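PDB 5ZH8: teichoic acid D-alanine hydrolase from Staphylococcus aureus, which hydrolyses the ester bonds that hold D-alanine on wall teichoic acid and lipoteichoic acid, and affects methicillin resistance and cell wall structure. Local coordinates for residues G176-K181 with G200-K205; P157-S162 with K194-R199. One frame throughout, in Å; residues are numbered along the deposited sequence.

Interaction 1. Residues G176-K181 with G200-K205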
# COMPACT_ATOMS: atom_id res chain seq x y z
N GLY A 176 10.19 -23.04 -1.93
CA GLY A 176 11.33 -22.75 -1.07
C GLY A 176 12.33 -21.81 -1.71
O GLY A 176 13.40 -21.57 -1.16
N LEU A 177 11.98 -21.27 -2.87
CA LEU A 177 12.82 -20.29 -3.55
C LEU A 177 12.74 -18.96 -2.79
O LEU A 177 11.67 -18.58 -2.31
CB LEU A 177 12.35 -20.08 -4.99
CG LEU A 177 12.59 -21.18 -6.02
CD1 LEU A 177 11.71 -20.94 -7.24
CD2 LEU A 177 14.05 -21.28 -6.42
N TYR A 178 13.88 -18.28 -2.67
CA TYR A 178 13.91 -16.93 -2.11
C TYR A 178 12.98 -16.03 -2.90
O TYR A 178 12.78 -16.23 -4.10
CB TYR A 178 15.34 -16.36 -2.14
CG TYR A 178 16.26 -16.92 -1.07
CD1 TYR A 178 16.17 -16.47 0.25
CD2 TYR A 178 17.22 -17.87 -1.37
CE1 TYR A 178 17.00 -16.97 1.23
CE2 TYR A 178 18.06 -18.38 -0.39
CZ TYR A 178 17.94 -17.93 0.91
OH TYR A 178 18.77 -18.42 1.89
N LYS A 179 12.42 -15.02 -2.23
CA LYS A 179 11.50 -14.10 -2.89
C LYS A 179 12.21 -13.36 -4.02
O LYS A 179 13.36 -12.96 -3.86
CB LYS A 179 10.90 -13.11 -1.89
CG LYS A 179 9.41 -12.89 -2.05
CD LYS A 179 8.87 -11.92 -1.00
CE LYS A 179 7.47 -11.45 -1.36
NZ LYS A 179 6.90 -10.51 -0.35
N TYR A 180 11.52 -13.19 -5.14
CA TYR A 180 12.10 -12.63 -6.34
C TYR A 180 12.42 -11.18 -6.07
O TYR A 180 11.55 -10.39 -5.70
CB TYR A 180 11.15 -12.70 -7.53
CG TYR A 180 11.72 -12.09 -8.81
CD1 TYR A 180 12.84 -12.65 -9.41
CD2 TYR A 180 11.13 -10.98 -9.41
CE1 TYR A 180 13.36 -12.11 -10.58
CE2 TYR A 180 11.65 -10.45 -10.58
CZ TYR A 180 12.76 -11.02 -11.16
OH TYR A 180 13.27 -10.48 -12.32
N LYS A 181 13.70 -10.84 -6.20
CA LYS A 181 14.15 -9.47 -6.08
C LYS A 181 14.37 -8.97 -7.49
O LYS A 181 15.37 -9.32 -8.12
CB LYS A 181 15.46 -9.42 -5.28
CG LYS A 181 15.27 -9.44 -3.77
CD LYS A 181 16.57 -9.13 -3.04
CE LYS A 181 16.96 -7.66 -3.14
NZ LYS A 181 18.44 -7.50 -3.02
N GLY A 200 18.41 -19.40 -5.69
CA GLY A 200 18.08 -20.77 -5.31
C GLY A 200 17.17 -20.90 -4.11
O GLY A 200 16.30 -20.06 -3.86
N ILE A 201 17.39 -21.97 -3.36
CA ILE A 201 16.49 -22.40 -2.28
C ILE A 201 16.84 -21.78 -0.94
O ILE A 201 18.01 -21.51 -0.64
CB ILE A 201 16.43 -23.96 -2.20
CG1 ILE A 201 15.20 -24.46 -2.93
CG2 ILE A 201 16.34 -24.50 -0.77
CD1 ILE A 201 15.12 -24.00 -4.36
N ASP A 202 15.81 -21.57 -0.13
CA ASP A 202 15.95 -21.13 1.25
C ASP A 202 15.52 -22.28 2.16
O ASP A 202 14.33 -22.59 2.25
CB ASP A 202 15.07 -19.90 1.49
CG ASP A 202 15.22 -19.34 2.88
OD1 ASP A 202 16.32 -19.48 3.47
OD2 ASP A 202 14.25 -18.75 3.39
N PRO A 203 16.50 -22.95 2.81
CA PRO A 203 16.21 -24.19 3.54
C PRO A 203 15.05 -24.10 4.52
O PRO A 203 14.17 -24.95 4.45
CB PRO A 203 17.51 -24.48 4.27
CG PRO A 203 18.56 -23.94 3.37
CD PRO A 203 17.95 -22.76 2.67
N LYS A 204 15.05 -23.10 5.40
CA LYS A 204 14.00 -22.96 6.43
C LYS A 204 12.59 -22.85 5.84
O LYS A 204 11.63 -23.30 6.45
CB LYS A 204 14.30 -21.76 7.34
CG LYS A 204 14.25 -20.38 6.68
CD LYS A 204 14.62 -19.26 7.67
CE LYS A 204 16.09 -19.28 8.07
NZ LYS A 204 17.01 -19.17 6.90
N LYS A 205 12.49 -22.26 4.65
CA LYS A 205 11.23 -22.11 3.94
C LYS A 205 10.93 -23.26 2.97
O LYS A 205 9.95 -23.19 2.23
CB LYS A 205 11.20 -20.76 3.21
CG LYS A 205 10.88 -19.60 4.15
CD LYS A 205 9.38 -19.48 4.40
CE LYS A 205 9.05 -18.88 5.76
NZ LYS A 205 9.61 -17.52 5.96
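Leu-177 and Ile-201 form a single beta bridge between two loops in the helical part of this beta-lactamase-family fold, one loop leading toward helix 189-199 and the other leaving it. Two backbone hydrogen bonds make the bridge: Asp-202 N gives to Gly-176 O at 2.6 Å, and Tyr-178 N to Gly-200 O at 3.2 Å. Beyond it, the side chain of Asn-212 bonds Tyr-178 O through ND2 and Tyr-180 N through OD1. Gly-200, the first residue past helix 189-199, has a positive phi of 68°, which glycine accepts easily. At Gly-176 a side chain would press against the preceding carbonyl O and crowd Lys-205 O, which lies 3.6 Å from Gly-176 CA. The apolar part is small, the branch CD2 of Leu-177 meeting CD1 of Ile-201 at 3.6 Å.

Lys-204 makes a salt bridge to the Asp-202 carboxylate. The side chains of Tyr-178 and Asp-202 cross at about a right angle; a chi1 of -177° swings the carboxylate away from its own N and over the phenol ring, the two planes 24° apart. The CB of Asp-202 makes a CH-pi contact over the ring face, 3.6 Å from the Tyr-178 ring centroid and displaced toward its rim.

Interaction 2. Residues P157-S162 with K194-R199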
# COMPACT_ATOMS: atom_id res chain seq x y z
N PRO A 157 16.33 -27.81 -17.96
CA PRO A 157 17.57 -28.47 -17.51
C PRO A 157 18.53 -27.60 -16.70
O PRO A 157 19.12 -28.08 -15.73
CB PRO A 157 18.24 -28.89 -18.82
CG PRO A 157 17.11 -29.09 -19.76
CD PRO A 157 16.03 -28.14 -19.36
N TRP A 158 18.70 -26.35 -17.11
CA TRP A 158 19.65 -25.44 -16.45
C TRP A 158 19.16 -24.93 -15.09
O TRP A 158 19.98 -24.55 -14.26
CB TRP A 158 20.04 -24.27 -17.36
CG TRP A 158 18.91 -23.55 -18.02
CD1 TRP A 158 18.39 -23.80 -19.26
CD2 TRP A 158 18.16 -22.45 -17.50
NE1 TRP A 158 17.37 -22.93 -19.54
CE2 TRP A 158 17.21 -22.09 -18.47
CE3 TRP A 158 18.21 -21.73 -16.29
CZ2 TRP A 158 16.30 -21.05 -18.28
CZ3 TRP A 158 17.32 -20.69 -16.11
CH2 TRP A 158 16.37 -20.35 -17.10
N PHE A 159 17.85 -24.94 -14.86
CA PHE A 159 17.31 -24.55 -13.56
C PHE A 159 17.59 -25.63 -12.51
O PHE A 159 16.70 -26.41 -12.14
CB PHE A 159 15.80 -24.26 -13.65
CG PHE A 159 15.27 -23.47 -12.49
CD1 PHE A 159 15.30 -22.09 -12.52
CD2 PHE A 159 14.76 -24.11 -11.36
CE1 PHE A 159 14.82 -21.35 -11.46
CE2 PHE A 159 14.29 -23.38 -10.29
CZ PHE A 159 14.32 -22.00 -10.34
N LYS A 160 18.83 -25.67 -12.04
CA LYS A 160 19.26 -26.65 -11.05
C LYS A 160 19.13 -26.08 -9.64
O LYS A 160 19.31 -24.88 -9.43
CB LYS A 160 20.69 -27.10 -11.32
CG LYS A 160 20.82 -28.56 -11.75
CD LYS A 160 20.30 -29.53 -10.69
CE LYS A 160 20.91 -30.92 -10.83
NZ LYS A 160 20.35 -31.85 -9.81
N THR A 161 18.83 -26.96 -8.69
CA THR A 161 18.46 -26.55 -7.34
C THR A 161 18.84 -27.62 -6.32
O THR A 161 18.76 -28.81 -6.60
CB THR A 161 16.94 -26.27 -7.27
OG1 THR A 161 16.48 -26.37 -5.92
CG2 THR A 161 16.15 -27.25 -8.14
N SER A 162 19.25 -27.18 -5.13
CA SER A 162 19.76 -28.06 -4.06
C SER A 162 18.92 -29.34 -3.88
O SER A 162 19.46 -30.41 -3.62
CB SER A 162 19.83 -27.31 -2.71
OG SER A 162 19.68 -25.91 -2.86
N LYS A 194 17.08 -16.88 -14.70
CA LYS A 194 18.49 -17.23 -14.46
C LYS A 194 19.02 -16.53 -13.21
O LYS A 194 19.94 -17.02 -12.57
CB LYS A 194 19.35 -16.94 -15.70
CG LYS A 194 19.72 -18.22 -16.44
CD LYS A 194 19.96 -18.04 -17.94
CE LYS A 194 20.26 -19.39 -18.59
NZ LYS A 194 20.97 -19.31 -19.90
N ALA A 195 18.44 -15.39 -12.85
CA ALA A 195 18.75 -14.74 -11.57
C ALA A 195 18.19 -15.55 -10.40
O ALA A 195 18.89 -15.77 -9.41
CB ALA A 195 18.21 -13.32 -11.55
N ILE A 196 16.93 -15.98 -10.52
CA ILE A 196 16.25 -16.79 -9.49
C ILE A 196 16.96 -18.12 -9.24
O ILE A 196 16.98 -18.63 -8.13
CB ILE A 196 14.81 -17.14 -9.94
CG1 ILE A 196 13.90 -15.90 -9.91
CG2 ILE A 196 14.20 -18.23 -9.07
CD1 ILE A 196 12.63 -16.07 -10.71
N GLN A 197 17.52 -18.69 -10.30
CA GLN A 197 18.24 -19.96 -10.19
C GLN A 197 19.51 -19.80 -9.35
O GLN A 197 19.82 -20.66 -8.54
CB GLN A 197 18.53 -20.55 -11.58
CG GLN A 197 19.08 -21.97 -11.57
CD GLN A 197 20.57 -22.06 -11.32
OE1 GLN A 197 21.32 -21.15 -11.67
NE2 GLN A 197 21.00 -23.16 -10.73
N LYS A 198 20.23 -18.69 -9.54
CA LYS A 198 21.41 -18.39 -8.73
C LYS A 198 21.07 -18.23 -7.24
O LYS A 198 21.76 -18.77 -6.37
CB LYS A 198 22.15 -17.15 -9.27
CG LYS A 198 23.52 -16.91 -8.66
CD LYS A 198 24.54 -17.97 -9.07
CE LYS A 198 25.94 -17.57 -8.65
NZ LYS A 198 26.98 -18.59 -8.99
N ARG A 199 20.00 -17.48 -6.94
CA ARG A 199 19.59 -17.29 -5.55
C ARG A 199 19.17 -18.61 -4.93
O ARG A 199 19.48 -18.88 -3.78
CB ARG A 199 18.44 -16.29 -5.46
CG ARG A 199 18.78 -14.90 -5.96
CD ARG A 199 17.97 -13.86 -5.22
NE ARG A 199 18.45 -13.73 -3.84
CZ ARG A 199 17.71 -13.34 -2.80
NH1 ARG A 199 16.41 -13.05 -2.94
NH2 ARG A 199 18.27 -13.26 -1.60
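Phe-159 and Gln-197 mark the closest backbone approach, their CA atoms 5.8 Å apart, where the loop, in an inverse gamma turn centred on Phe-159, lies against the last turns of helix 189-199. The amide of Gln-197 provides the polar link: NE2 donates to Lys-160 O at 2.7 Å with an angle of 159° at the hydrogen. That carbonyl oxygen lies near the plane of the amide, but the donor arrives bent off the C=O direction and tilted from the carbonyl plane. A bend at chi2 (-82°) turns the amide of Gln-197 to the loop, while its CB packs 3.7 Å from CD1 of Phe-159.

This is loop-on-helix packing in the helical region of the beta-lactamase-type fold, with Val-218 of helix 213-227 also touching Phe-159. CG2 of Ile-196 comes to the edge of the phenyl ring, in its plane, 4.0 Å from Phe-159 CZ. One turn from Gln-197 toward the helix start, Lys-194, extended beyond CG, crosses the Trp-158 indole at about a right angle over one face. Its CG approaches Trp-158 CZ3 to 3.5 Å, and its CE sits 3.8 Å from the centroid of the six-membered ring, a CH-pi contact. NZ of Lys-194 lies 4.9 Å from the centroid of the five-membered ring of Trp-158, over its face, a cation-pi contact.

In the fold
From the N terminus, the chain leaves helix 152-155 through 157-162, passes helix 167-171 and the loop 176-181, then runs along helix 189-199 into 200-205. Interaction 2 closes the longer loop when 194-199 comes back to 157-162; interaction 1 closes the shorter loop in the segment that follows directly, when 200-205 returns to 176-181. The segments alternate, so the two loops cross. Their centres are 11 Å apart and they touch directly: Tyr-180 packs on Ile-196, and Ile-201 on Thr-161. Interaction 2 fixes the helix end to the loop before helix 167-171, and interaction 1 fixes the helix exit to the loop after it, beside helix 213-227.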